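Local coordinates for PrgX (Enterococcus faecalis, PDB 2AWI), which acts as the receptor for the peptide sex pheromone cCF10 and, as a repressor that probably binds DNA, takes part in regulating conjugation, at residues 98-103 with 111-116; 7-12 with 34-39; 176-181 with 218-223; 244-249 with 285-290. The protein carries 1 engineered substitution. All blocks are in the same frame, centred on the assembly; numbering follows the deposited sequence.

Contact 1: residues 98-103 with 111-116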
loop_
_atom_site.group_PDB
_atom_site.type_symbol
_atom_site.label_atom_id
_atom_site.label_comp_id
_atom_site.label_asym_id
_atom_site.label_seq_id
_atom_site.Cartn_x
_atom_site.Cartn_y
_atom_site.Cartn_z
ATOM N N ARG A 98 -1.044 -15.089 53.279
ATOM C CA ARG A 98 -0.326 -16.354 53.370
ATOM C C ARG A 98 0.949 -16.270 52.536
ATOM O O ARG A 98 2.009 -16.742 52.944
ATOM C CB ARG A 98 -1.201 -17.501 52.854
ATOM C CG ARG A 98 -0.509 -18.859 52.878
ATOM C CD ARG A 98 -1.354 -19.975 52.250
ATOM N NE ARG A 98 -1.610 -19.770 50.823
ATOM C CZ ARG A 98 -2.693 -19.179 50.328
ATOM N NH1 ARG A 98 -3.638 -18.731 51.144
ATOM N NH2 ARG A 98 -2.833 -19.032 49.016
ATOM N N ILE A 99 0.832 -15.649 51.370
ATOM C CA ILE A 99 1.948 -15.502 50.447
ATOM C C ILE A 99 2.982 -14.474 50.893
ATOM O O ILE A 99 4.177 -14.766 50.920
ATOM C CB ILE A 99 1.440 -15.104 49.036
ATOM C CG1 ILE A 99 0.534 -16.205 48.472
ATOM C CG2 ILE A 99 2.617 -14.849 48.108
ATOM C CD1 ILE A 99 1.220 -17.544 48.284
ATOM N N GLU A 100 2.511 -13.275 51.232
ATOM C CA GLU A 100 3.383 -12.174 51.654
ATOM C C GLU A 100 4.525 -12.630 52.563
ATOM O O GLU A 100 5.689 -12.332 52.303
ATOM C CB GLU A 100 2.551 -11.084 52.346
ATOM C CG GLU A 100 3.219 -9.716 52.443
ATOM C CD GLU A 100 4.388 -9.690 53.411
ATOM O OE1 GLU A 100 4.218 -10.154 54.560
ATOM O OE2 GLU A 100 5.474 -9.196 53.031
ATOM N N PRO A 101 4.206 -13.372 53.636
ATOM C CA PRO A 101 5.219 -13.866 54.575
ATOM C C PRO A 101 6.196 -14.860 53.959
ATOM O O PRO A 101 7.346 -14.944 54.378
ATOM C CB PRO A 101 4.382 -14.521 55.670
ATOM C CG PRO A 101 3.104 -13.748 55.632
ATOM C CD PRO A 101 2.855 -13.641 54.153
ATOM N N LYS A 102 5.729 -15.613 52.968
ATOM C CA LYS A 102 6.545 -16.628 52.303
ATOM C C LYS A 102 7.218 -16.144 51.022
ATOM O O LYS A 102 7.833 -16.934 50.311
ATOM C CB LYS A 102 5.673 -17.838 51.963
ATOM C CG LYS A 102 4.893 -18.397 53.142
ATOM C CD LYS A 102 3.953 -19.524 52.726
ATOM C CE LYS A 102 4.708 -20.708 52.145
ATOM N NZ LYS A 102 3.796 -21.843 51.821
ATOM N N ARG A 103 7.123 -14.850 50.733
ATOM C CA ARG A 103 7.688 -14.305 49.503
ATOM C C ARG A 103 9.182 -14.506 49.267
ATOM O O ARG A 103 9.658 -14.302 48.149
ATOM C CB ARG A 103 7.362 -12.814 49.394
ATOM C CG ARG A 103 8.095 -11.947 50.391
ATOM C CD ARG A 103 7.709 -10.482 50.249
ATOM N NE ARG A 103 8.594 -9.636 51.041
ATOM C CZ ARG A 103 8.723 -9.717 52.362
ATOM N NH1 ARG A 103 8.012 -10.603 53.049
ATOM N NH2 ARG A 103 9.582 -8.930 52.996
ATOM N N SER A 111 8.281 -14.678 42.903
ATOM C CA SER A 111 7.604 -14.418 41.639
ATOM C C SER A 111 6.086 -14.403 41.841
ATOM O O SER A 111 5.388 -13.560 41.284
ATOM C CB SER A 111 7.988 -15.482 40.606
ATOM O OG SER A 111 7.491 -15.143 39.322
ATOM N N ILE A 112 5.578 -15.330 42.644
ATOM C CA ILE A 112 4.145 -15.383 42.910
ATOM C C ILE A 112 3.739 -14.119 43.667
ATOM O O ILE A 112 2.723 -13.490 43.361
ATOM C CB ILE A 112 3.785 -16.623 43.752
ATOM C CG1 ILE A 112 4.040 -17.892 42.939
ATOM C CG2 ILE A 112 2.336 -16.554 44.178
ATOM C CD1 ILE A 112 3.883 -19.170 43.740
ATOM N N TYR A 113 4.557 -13.758 44.652
ATOM C CA TYR A 113 4.341 -12.572 45.472
ATOM C C TYR A 113 4.123 -11.337 44.604
ATOM O O TYR A 113 3.154 -10.605 44.791
ATOM C CB TYR A 113 5.552 -12.361 46.384
ATOM C CG TYR A 113 5.607 -11.003 47.039
ATOM C CD1 TYR A 113 4.708 -10.653 48.048
ATOM C CD2 TYR A 113 6.552 -10.057 46.637
ATOM C CE1 TYR A 113 4.748 -9.395 48.645
ATOM C CE2 TYR A 113 6.602 -8.799 47.224
ATOM C CZ TYR A 113 5.697 -8.473 48.229
ATOM O OH TYR A 113 5.746 -7.231 48.821
ATOM N N LEU A 114 5.031 -11.101 43.660
ATOM C CA LEU A 114 4.915 -9.949 42.766
ATOM C C LEU A 114 3.638 -10.074 41.936
ATOM O O LEU A 114 3.138 -9.088 41.386
ATOM C CB LEU A 114 6.137 -9.856 41.840
ATOM C CG LEU A 114 7.485 -9.597 42.527
ATOM C CD1 LEU A 114 8.620 -9.652 41.502
ATOM C CD2 LEU A 114 7.448 -8.242 43.231
ATOM N N GLY A 115 3.125 -11.300 41.849
ATOM C CA GLY A 115 1.898 -11.543 41.115
ATOM C C GLY A 115 0.742 -10.904 41.865
ATOM O O GLY A 115 -0.195 -10.369 41.262
ATOM N N TYR A 116 0.809 -10.961 43.190
ATOM C CA TYR A 116 -0.220 -10.359 44.028
ATOM C C TYR A 116 -0.091 -8.837 44.015
ATOM O O TYR A 116 -1.093 -8.122 43.993
ATOM C CB TYR A 116 -0.114 -10.866 45.466
ATOM C CG TYR A 116 -0.667 -12.256 45.686
ATOM C CD1 TYR A 116 -0.071 -13.373 45.097
ATOM C CD2 TYR A 116 -1.784 -12.455 46.497
ATOM C CE1 TYR A 116 -0.577 -14.658 45.318
ATOM C CE2 TYR A 116 -2.296 -13.729 46.724
ATOM C CZ TYR A 116 -1.691 -14.825 46.134
ATOM O OH TYR A 116 -2.207 -16.078 46.368
HETATM O O HOH W 1 5.486 -7.205 51.541
#
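Tyr113 lies with one face of its ring against the side chain of Arg103, and this pair, together with Ile99, makes up most of the contact. Arg103 CD stands 3.4 Å from the Tyr113 ring centroid and almost on the ring normal, a CH-pi contact over the middle of the face. With chi1 at 70°, CG of Arg103 sits between the backbone N and the carbonyl carbon, and the chain then runs extended from CG to NE, following the tyrosine toward its hydroxyl end. The guanidinium rises away over the same face, Arg103 CZ 5.6 Å from the Tyr113 ring centroid, so any cation-pi attraction is at most weak. Arg103 NH1 turns back to donate to Glu100 O at 3.0 Å, the acceptor lying in the guanidinium plane. Arg103 NH1 also lies 2.9 Å from Glu100 OE2, a salt bridge of charges alone because that oxygen is well out of the plane, and NE forms another with Asp137. A long aliphatic chain ending in a charge thus suits a residue that must pack on a ring and still reach two acids, Glu100 and Asp137. The two segments belong to consecutive helices, 92-102 and 107-122, which form a helical hairpin in the TPR region, their local axes 9.1 Å apart at closest approach and inclined at 134°. Ile99 points into the angle between them. Its CG1 branch meets Tyr116 CZ at 3.5 Å, the two side chains crossing at about a right angle. A bridging water donates to Glu100 OE2 and lies 2.7 Å from Tyr113 OH.

Contact 2: residues 7-12 with 34-39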
loop_
_atom_site.group_PDB
_atom_site.type_symbol
_atom_site.label_atom_id
_atom_site.label_comp_id
_atom_site.label_asym_id
_atom_site.label_seq_id
_atom_site.Cartn_x
_atom_site.Cartn_y
_atom_site.Cartn_z
ATOM N N VAL A 7 2.276 -44.195 32.437
ATOM C CA VAL A 7 2.474 -43.636 31.107
ATOM C C VAL A 7 3.375 -44.575 30.300
ATOM O O VAL A 7 3.134 -44.803 29.112
ATOM C CB VAL A 7 3.097 -42.219 31.175
ATOM C CG1 VAL A 7 3.580 -41.790 29.793
ATOM C CG2 VAL A 7 2.052 -41.218 31.686
ATOM N N LEU A 8 4.404 -45.122 30.949
ATOM C CA LEU A 8 5.307 -46.061 30.285
ATOM C C LEU A 8 4.520 -47.288 29.804
ATOM O O LEU A 8 4.769 -47.811 28.716
ATOM C CB LEU A 8 6.422 -46.512 31.236
ATOM C CG LEU A 8 7.508 -45.488 31.580
ATOM C CD1 LEU A 8 8.508 -46.123 32.524
ATOM C CD2 LEU A 8 8.212 -45.012 30.312
ATOM N N LYS A 9 3.563 -47.735 30.617
ATOM C CA LYS A 9 2.738 -48.886 30.260
ATOM C C LYS A 9 1.875 -48.560 29.042
ATOM O O LYS A 9 1.828 -49.325 28.078
ATOM C CB LYS A 9 1.852 -49.276 31.440
ATOM C CG LYS A 9 0.979 -50.492 31.202
ATOM C CD LYS A 9 0.247 -50.880 32.479
ATOM C CE LYS A 9 -0.538 -52.168 32.308
ATOM N NZ LYS A 9 -1.207 -52.578 33.573
ATOM N N GLN A 10 1.194 -47.417 29.097
ATOM C CA GLN A 10 0.347 -46.972 27.996
ATOM C C GLN A 10 1.142 -46.954 26.689
ATOM O O GLN A 10 0.724 -47.533 25.687
ATOM C CB GLN A 10 -0.188 -45.560 28.267
ATOM C CG GLN A 10 -0.812 -44.900 27.037
ATOM C CD GLN A 10 -0.659 -43.380 27.009
ATOM O OE1 GLN A 10 -0.922 -42.741 25.986
ATOM N NE2 GLN A 10 -0.239 -42.800 28.128
ATOM N N ILE A 11 2.291 -46.281 26.713
ATOM C CA ILE A 11 3.142 -46.150 25.534
ATOM C C ILE A 11 3.710 -47.497 25.106
ATOM O O ILE A 11 3.646 -47.857 23.929
ATOM C CB ILE A 11 4.312 -45.151 25.795
ATOM C CG1 ILE A 11 3.754 -43.822 26.315
ATOM C CG2 ILE A 11 5.096 -44.901 24.507
ATOM C CD1 ILE A 11 4.813 -42.780 26.672
ATOM N N ARG A 12 4.258 -48.242 26.061
ATOM C CA ARG A 12 4.816 -49.555 25.766
ATOM C C ARG A 12 3.799 -50.466 25.063
ATOM O O ARG A 12 4.123 -51.115 24.067
ATOM C CB ARG A 12 5.310 -50.229 27.050
ATOM C CG ARG A 12 5.706 -51.684 26.852
ATOM C CD ARG A 12 6.224 -52.331 28.121
ATOM N NE ARG A 12 5.209 -52.469 29.165
ATOM C CZ ARG A 12 4.182 -53.317 29.127
ATOM N NH1 ARG A 12 4.007 -54.130 28.090
ATOM N NH2 ARG A 12 3.328 -53.357 30.141
ATOM N N LYS A 34 6.715 -53.163 39.410
ATOM C CA LYS A 34 6.365 -52.194 40.440
ATOM C C LYS A 34 6.412 -50.784 39.859
ATOM O O LYS A 34 5.598 -49.927 40.215
ATOM C CB LYS A 34 7.316 -52.314 41.635
ATOM C CG LYS A 34 7.135 -53.598 42.434
ATOM C CD LYS A 34 8.050 -53.654 43.649
ATOM C CE LYS A 34 7.816 -54.930 44.449
ATOM N NZ LYS A 34 8.748 -55.068 45.602
ATOM N N VAL A 35 7.363 -50.555 38.955
ATOM C CA VAL A 35 7.507 -49.262 38.300
ATOM C C VAL A 35 6.267 -48.912 37.480
ATOM O O VAL A 35 5.790 -47.780 37.548
ATOM C CB VAL A 35 8.732 -49.238 37.364
ATOM C CG1 VAL A 35 8.651 -48.039 36.433
ATOM C CG2 VAL A 35 10.014 -49.171 38.185
ATOM N N GLU A 36 5.738 -49.867 36.713
ATOM C CA GLU A 36 4.554 -49.587 35.898
ATOM C C GLU A 36 3.299 -49.474 36.745
ATOM O O GLU A 36 2.289 -48.928 36.303
ATOM C CB GLU A 36 4.335 -50.661 34.821
ATOM C CG GLU A 36 5.371 -50.682 33.708
ATOM C CD GLU A 36 4.876 -51.408 32.457
ATOM O OE1 GLU A 36 4.110 -52.384 32.585
ATOM O OE2 GLU A 36 5.264 -51.012 31.337
ATOM N N ALA A 37 3.358 -50.000 37.961
ATOM C CA ALA A 37 2.216 -49.932 38.857
ATOM C C ALA A 37 2.287 -48.618 39.634
ATOM O O ALA A 37 1.387 -48.288 40.405
ATOM C CB ALA A 37 2.231 -51.117 39.813
ATOM N N ASP A 38 3.365 -47.873 39.413
ATOM C CA ASP A 38 3.582 -46.594 40.079
ATOM C C ASP A 38 3.777 -46.787 41.581
ATOM O O ASP A 38 3.344 -45.962 42.386
ATOM C CB ASP A 38 2.399 -45.646 39.825
ATOM C CG ASP A 38 2.323 -45.178 38.376
ATOM O OD1 ASP A 38 1.332 -45.508 37.687
ATOM O OD2 ASP A 38 3.256 -44.476 37.932
ATOM N N SER A 39 4.438 -47.881 41.946
ATOM C CA SER A 39 4.691 -48.192 43.345
ATOM C C SER A 39 6.182 -48.320 43.627
ATOM O O SER A 39 6.598 -48.940 44.606
ATOM C CB SER A 39 3.964 -49.482 43.737
ATOM O OG SER A 39 4.323 -50.563 42.896
#
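Arg12 leaves its helix with CG trans to the backbone N (chi1 171°) and bends at chi3 (66°), which turns the NE side of its guanidinium toward Glu36; the acid has CG beside its own backbone N and stays extended beyond it, reaching across the gap at about a right angle to the arginine. The result is a side-on, two-pronged salt bridge. Arg12 NE donates almost straight to Glu36 OE2 at 2.6 Å, exactly in the guanidinium plane, and Arg12 NH2 donates to Glu36 OE1 at 2.7 Å on the syn lone pair. One bond to each oxygen holds the carboxylate against rotation, its plane 27° from that of the guanidinium. Both residues are buried, so each charge probably owes much of its stability to the other; Tyr32 OH adds a further bond to OE2, and Arg12 NH1 is taken up by Tyr17 O. The arrangement ties helix 4-14 to the end of helix 29-36 in a helix-turn-helix domain of the XRE type, and recalls the buried Arg–Glu pair of phage 434 repressor. Lys9 lays its methylene groups beside the carboxylate, CB 3.8 Å from Glu36 OE2, while its amino group continues outward to the surface. On the apolar side Leu8 CD1 approaches Val35 CG1 at 4.4 Å, next to Leu47 and Phe50. Helix 29-36 closes just beyond in a Schellman motif, Asp38 taking the positive phi.

Contact 3: residues 176-181 with 218-223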
loop_
_atom_site.group_PDB
_atom_site.type_symbol
_atom_site.label_atom_id
_atom_site.label_comp_id
_atom_site.label_asym_id
_atom_site.label_seq_id
_atom_site.Cartn_x
_atom_site.Cartn_y
_atom_site.Cartn_z
ATOM N N TYR A 176 22.309 -10.260 31.599
ATOM C CA TYR A 176 22.635 -10.339 30.184
ATOM C C TYR A 176 24.072 -9.902 29.904
ATOM O O TYR A 176 24.698 -9.221 30.719
ATOM C CB TYR A 176 21.654 -9.479 29.373
ATOM C CG TYR A 176 20.239 -10.007 29.412
ATOM C CD1 TYR A 176 19.433 -9.799 30.525
ATOM C CD2 TYR A 176 19.742 -10.803 28.376
ATOM C CE1 TYR A 176 18.172 -10.381 30.621
ATOM C CE2 TYR A 176 18.482 -11.389 28.458
ATOM C CZ TYR A 176 17.705 -11.183 29.585
ATOM O OH TYR A 176 16.496 -11.823 29.722
ATOM N N PRO A 177 24.616 -10.297 28.742
ATOM C CA PRO A 177 23.969 -11.095 27.695
ATOM C C PRO A 177 23.838 -12.577 28.024
ATOM O O PRO A 177 24.513 -13.091 28.912
ATOM C CB PRO A 177 24.870 -10.864 26.489
ATOM C CG PRO A 177 26.218 -10.772 27.120
ATOM C CD PRO A 177 25.960 -9.872 28.312
ATOM N N ILE A 178 22.956 -13.257 27.299
ATOM C CA ILE A 178 22.745 -14.688 27.484
ATOM C C ILE A 178 23.832 -15.399 26.673
ATOM O O ILE A 178 24.174 -14.965 25.565
ATOM C CB ILE A 178 21.349 -15.134 26.956
ATOM C CG1 ILE A 178 20.231 -14.350 27.662
ATOM C CG2 ILE A 178 21.172 -16.637 27.159
ATOM C CD1 ILE A 178 20.163 -14.537 29.167
ATOM N N VAL A 179 24.375 -16.483 27.220
ATOM C CA VAL A 179 25.420 -17.224 26.527
ATOM C C VAL A 179 24.981 -18.617 26.069
ATOM O O VAL A 179 25.363 -19.071 24.987
ATOM C CB VAL A 179 26.685 -17.362 27.418
ATOM C CG1 VAL A 179 27.118 -15.989 27.914
ATOM C CG2 VAL A 179 26.406 -18.286 28.597
ATOM N N ASP A 180 24.177 -19.291 26.884
ATOM C CA ASP A 180 23.706 -20.633 26.552
ATOM C C ASP A 180 22.194 -20.758 26.591
ATOM O O ASP A 180 21.532 -20.082 27.368
ATOM C CB ASP A 180 24.307 -21.651 27.527
ATOM C CG ASP A 180 25.813 -21.736 27.426
ATOM O OD1 ASP A 180 26.455 -22.106 28.430
ATOM O OD2 ASP A 180 26.355 -21.444 26.343
ATOM N N SER A 181 21.656 -21.628 25.741
ATOM C CA SER A 181 20.218 -21.882 25.698
ATOM C C SER A 181 19.969 -23.107 26.549
ATOM O O SER A 181 20.685 -24.089 26.427
ATOM C CB SER A 181 19.748 -22.187 24.278
ATOM O OG SER A 181 18.489 -22.844 24.309
ATOM N N GLU A 218 18.922 -9.233 19.738
ATOM C CA GLU A 218 19.558 -9.654 18.505
ATOM C C GLU A 218 20.711 -10.611 18.746
ATOM O O GLU A 218 21.011 -11.454 17.907
ATOM C CB GLU A 218 20.018 -8.435 17.705
ATOM C CG GLU A 218 18.859 -7.689 17.052
ATOM C CD GLU A 218 18.084 -8.556 16.063
ATOM O OE1 GLU A 218 16.843 -8.411 15.983
ATOM O OE2 GLU A 218 18.714 -9.375 15.357
ATOM N N HIS A 219 21.356 -10.491 19.896
ATOM C CA HIS A 219 22.460 -11.379 20.205
ATOM C C HIS A 219 21.952 -12.799 20.461
ATOM O O HIS A 219 22.648 -13.776 20.174
ATOM C CB HIS A 219 23.224 -10.888 21.432
ATOM C CG HIS A 219 24.306 -11.825 21.864
ATOM N ND1 HIS A 219 25.385 -12.128 21.062
ATOM C CD2 HIS A 219 24.435 -12.586 22.976
ATOM C CE1 HIS A 219 26.128 -13.040 21.661
ATOM N NE2 HIS A 219 25.575 -13.337 22.823
ATOM N N LEU A 220 20.746 -12.911 21.014
ATOM C CA LEU A 220 20.158 -14.216 21.290
ATOM C C LEU A 220 20.132 -15.074 20.032
ATOM O O LEU A 220 20.247 -16.297 20.110
ATOM C CB LEU A 220 18.727 -14.074 21.815
ATOM C CG LEU A 220 18.474 -13.433 23.182
ATOM C CD1 LEU A 220 16.995 -13.594 23.527
ATOM C CD2 LEU A 220 19.326 -14.097 24.250
ATOM N N LYS A 221 19.986 -14.428 18.876
ATOM C CA LYS A 221 19.929 -15.134 17.600
ATOM C C LYS A 221 21.244 -15.788 17.177
ATOM O O LYS A 221 21.290 -16.474 16.156
ATOM C CB LYS A 221 19.455 -14.187 16.488
ATOM C CG LYS A 221 18.024 -13.695 16.655
ATOM C CD LYS A 221 17.653 -12.653 15.600
ATOM C CE LYS A 221 16.210 -12.174 15.791
ATOM N NZ LYS A 221 15.855 -11.013 14.912
ATOM N N THR A 222 22.309 -15.582 17.948
ATOM C CA THR A 222 23.604 -16.173 17.617
ATOM C C THR A 222 23.854 -17.403 18.481
ATOM O O THR A 222 24.826 -18.133 18.270
ATOM C CB THR A 222 24.774 -15.189 17.861
ATOM O OG1 THR A 222 24.812 -14.826 19.246
ATOM C CG2 THR A 222 24.618 -13.934 17.011
ATOM N N ILE A 223 22.976 -17.620 19.454
ATOM C CA ILE A 223 23.111 -18.752 20.357
ATOM C C ILE A 223 22.719 -20.078 19.709
ATOM O O ILE A 223 21.745 -20.163 18.959
ATOM C CB ILE A 223 22.270 -18.539 21.633
ATOM C CG1 ILE A 223 22.801 -17.328 22.406
ATOM C CG2 ILE A 223 22.327 -19.780 22.512
ATOM C CD1 ILE A 223 21.941 -16.921 23.601
#
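His219 O, on the residue whose ring reaches over to Pro177 and Ile178, accepts two bonds from Thr222: the hydroxyl OG1 donates at 2.6 Å, in the carbonyl plane, and the backbone N at 2.9 Å. A threonine is apt here, since its short hydroxyl can fold back on the last turn of the helix. Thr222 lies within a type I beta turn from Leu220 to Ile223, by which the chain leaves the helix and brings Ile223 to the facing loop. Across the gap the contact is largely apolar. Ile223 buries the greatest area: its CD1 lies 3.7 Å from Ile178 CG2 and its other branch, CG2, packs 3.9 Å from Ser181 CB, so the two arms of one beta-branched residue span the loop between Ile178 and Ser181. Ile178 is also met by Leu220, whose CD2 comes to 3.5 Å from Ile178 CB, the two side chains running obliquely to each other. With CG trans to its backbone N (chi1 175°), the His219 imidazole swings toward the loop. Ile178 O lies near the plane of that ring at its edge, 3.5 Å from His219 NE2, while Pro177 CB approaches His219 CD2 at 3.9 Å. The peptide bond before Pro177 is cis, in a segment with no regular helix or strand. Ser181 sends its hydroxyl to Asp187. The contact therefore fastens the loop between helices 165-172 and 184-203 to the C-terminal end of helix 207-220, with Tyr186 of helix 184-203 packing on Ile178 and Gln191 on Leu220.

Contact 4: residues 244-249 with 285-290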
loop_
_atom_site.group_PDB
_atom_site.type_symbol
_atom_site.label_atom_id
_atom_site.label_comp_id
_atom_site.label_asym_id
_atom_site.label_seq_id
_atom_site.Cartn_x
_atom_site.Cartn_y
_atom_site.Cartn_z
ATOM N N GLN A 244 14.429 3.634 15.241
ATOM C CA GLN A 244 15.061 4.272 14.088
ATOM C C GLN A 244 14.368 5.576 13.705
ATOM O O GLN A 244 15.012 6.512 13.240
ATOM C CB GLN A 244 15.053 3.321 12.889
ATOM C CG GLN A 244 15.794 2.013 13.127
ATOM C CD GLN A 244 15.673 1.039 11.961
ATOM O OE1 GLN A 244 16.206 -0.072 12.008
ATOM N NE2 GLN A 244 14.972 1.452 10.909
ATOM N N PHE A 245 13.055 5.629 13.893
ATOM C CA PHE A 245 12.295 6.824 13.570
ATOM C C PHE A 245 12.625 7.901 14.599
ATOM O O PHE A 245 12.879 9.062 14.254
ATOM C CB PHE A 245 10.794 6.525 13.606
ATOM C CG PHE A 245 9.927 7.703 13.244
ATOM C CD1 PHE A 245 9.917 8.209 11.945
ATOM C CD2 PHE A 245 9.124 8.306 14.205
ATOM C CE1 PHE A 245 9.116 9.300 11.607
ATOM C CE2 PHE A 245 8.318 9.397 13.882
ATOM C CZ PHE A 245 8.313 9.898 12.577
ATOM N N LEU A 246 12.619 7.507 15.867
ATOM C CA LEU A 246 12.907 8.430 16.949
ATOM C C LEU A 246 14.312 9.017 16.844
ATOM O O LEU A 246 14.545 10.148 17.262
ATOM C CB LEU A 246 12.747 7.726 18.300
ATOM C CG LEU A 246 11.360 7.200 18.666
ATOM C CD1 LEU A 246 11.397 6.674 20.091
ATOM C CD2 LEU A 246 10.321 8.310 18.531
ATOM N N THR A 247 15.238 8.249 16.280
ATOM C CA THR A 247 16.625 8.689 16.141
ATOM C C THR A 247 16.836 9.658 14.984
ATOM O O THR A 247 17.487 10.690 15.143
ATOM C CB THR A 247 17.568 7.490 15.947
ATOM O OG1 THR A 247 17.505 6.640 17.101
ATOM C CG2 THR A 247 19.006 7.969 15.744
ATOM N N ASP A 248 16.291 9.315 13.821
ATOM C CA ASP A 248 16.417 10.151 12.635
ATOM C C ASP A 248 15.147 10.114 11.795
ATOM O O ASP A 248 15.145 9.557 10.701
ATOM C CB ASP A 248 17.610 9.696 11.791
ATOM C CG ASP A 248 17.794 8.189 11.799
ATOM O OD1 ASP A 248 18.146 7.643 12.864
ATOM O OD2 ASP A 248 17.588 7.548 10.747
ATOM N N LYS A 249 14.080 10.721 12.311
ATOM C CA LYS A 249 12.778 10.766 11.643
ATOM C C LYS A 249 12.774 10.202 10.228
ATOM O O LYS A 249 12.662 10.928 9.241
ATOM C CB LYS A 249 12.227 12.195 11.648
ATOM C CG LYS A 249 11.994 12.742 13.051
ATOM C CD LYS A 249 11.224 11.733 13.904
ATOM C CE LYS A 249 11.043 12.204 15.341
ATOM N NZ LYS A 249 10.090 13.348 15.442
ATOM N N ALA A 285 2.099 11.122 19.048
ATOM C CA ALA A 285 1.672 12.373 19.658
ATOM C C ALA A 285 2.877 13.126 20.228
ATOM O O ALA A 285 3.068 14.309 19.940
ATOM C CB ALA A 285 0.647 12.097 20.752
ATOM N N LYS A 286 3.692 12.438 21.025
ATOM C CA LYS A 286 4.872 13.057 21.624
ATOM C C LYS A 286 5.798 13.636 20.560
ATOM O O LYS A 286 6.536 14.592 20.815
ATOM C CB LYS A 286 5.631 12.037 22.479
ATOM C CG LYS A 286 4.847 11.559 23.702
ATOM C CD LYS A 286 5.503 10.364 24.403
ATOM C CE LYS A 286 6.900 10.686 24.908
ATOM N NZ LYS A 286 7.441 9.573 25.738
ATOM N N GLU A 287 5.756 13.061 19.363
ATOM C CA GLU A 287 6.601 13.544 18.279
ATOM C C GLU A 287 5.838 14.526 17.392
ATOM O O GLU A 287 6.359 14.999 16.380
ATOM C CB GLU A 287 7.116 12.368 17.442
ATOM C CG GLU A 287 7.879 11.325 18.244
ATOM C CD GLU A 287 9.135 11.876 18.893
ATOM O OE1 GLU A 287 10.019 12.374 18.166
ATOM O OE2 GLU A 287 9.242 11.805 20.135
ATOM N N LYS A 288 4.605 14.831 17.785
ATOM C CA LYS A 288 3.752 15.759 17.047
ATOM C C LYS A 288 3.445 15.299 15.620
ATOM O O LYS A 288 3.290 16.118 14.711
ATOM C CB LYS A 288 4.386 17.156 17.023
ATOM C CG LYS A 288 4.728 17.690 18.403
ATOM C CD LYS A 288 3.498 17.726 19.299
ATOM C CE LYS A 288 3.865 18.073 20.734
ATOM N NZ LYS A 288 4.625 19.352 20.804
ATOM N N PHE A 289 3.364 13.983 15.440
ATOM C CA PHE A 289 3.046 13.382 14.150
ATOM C C PHE A 289 1.657 12.767 14.247
ATOM O O PHE A 289 1.315 12.153 15.257
ATOM C CB PHE A 289 4.040 12.272 13.800
ATOM C CG PHE A 289 5.131 12.696 12.859
ATOM C CD1 PHE A 289 6.279 13.322 13.336
ATOM C CD2 PHE A 289 5.018 12.448 11.492
ATOM C CE1 PHE A 289 7.305 13.693 12.464
ATOM C CE2 PHE A 289 6.032 12.813 10.611
ATOM C CZ PHE A 289 7.180 13.437 11.099
ATOM N N THR A 290 0.851 12.939 13.208
ATOM C CA THR A 290 -0.486 12.354 13.194
ATOM C C THR A 290 -0.344 10.983 12.527
ATOM O O THR A 290 0.020 10.889 11.353
ATOM C CB THR A 290 -1.472 13.208 12.374
ATOM O OG1 THR A 290 -1.400 14.573 12.807
ATOM C CG2 THR A 290 -2.892 12.703 12.561
#
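This is a mixed aromatic and charged contact at the edge of the helical array, where the end of helix 230-248 meets the chain leaving helix 270-286. Its apolar half is a T-shaped pair: the edge of Phe245 is directed at the face of Phe289, with CZ of Phe245 over the ring centre, centroids 5.3 Å apart and planes at 78°. Phe245 reaches it because its CG lies opposite the backbone N (chi1 -178°), and its own face carries Lys249 CD, 3.6 Å above the ring plane toward the rim. Lys249, one turn on, bends at chi2 and chi4 and brings NZ to 2.9 Å from Glu287 OE1, a salt bridge whose hydrogen bond is weak. Lysine suits the place, with methylenes to rest on a ring and an ammonium to meet the acid. Glu287 is shared, OE2 also pairing with Arg205, so two cations probably favour its charged form. Where helix 270-286 stops, a Schellman motif turns the chain: Lys288 adopts positive phi and its N bonds to Ala285 O at 2.7 Å, redirecting the backbone so that Phe289 faces the neighbouring helix. Leu246 packs against the carboxylate, CD2 3.8 Å from Glu287 CD. The same surface lies at an assembly interface, for Phe289 of the third subunit packs on Phe245, and Thr290 OG1 bonds to Asp248 O of that subunit.

In the fold
The four contacts follow one another along the chain without touching. Contact 2 belongs to the N-terminal helix-turn-helix domain, and its centre is about 37 Å from that of contact 1 and about 62 Å from that of contact 4, which lies across the centre of the chain. Contacts 1 and 3 both fall in the TPR region but on opposite sides of the chain's centre, their centres about 30 Å apart. Contacts 3 and 4 are linked through the consecutive helices 207-220 and 230-248, with nearest atoms about 9 Å apart. In the tetramer, contacts 2 and 3 both meet the second subunit, contact 4 meets the third, and the segments of contact 1 touch no other chain.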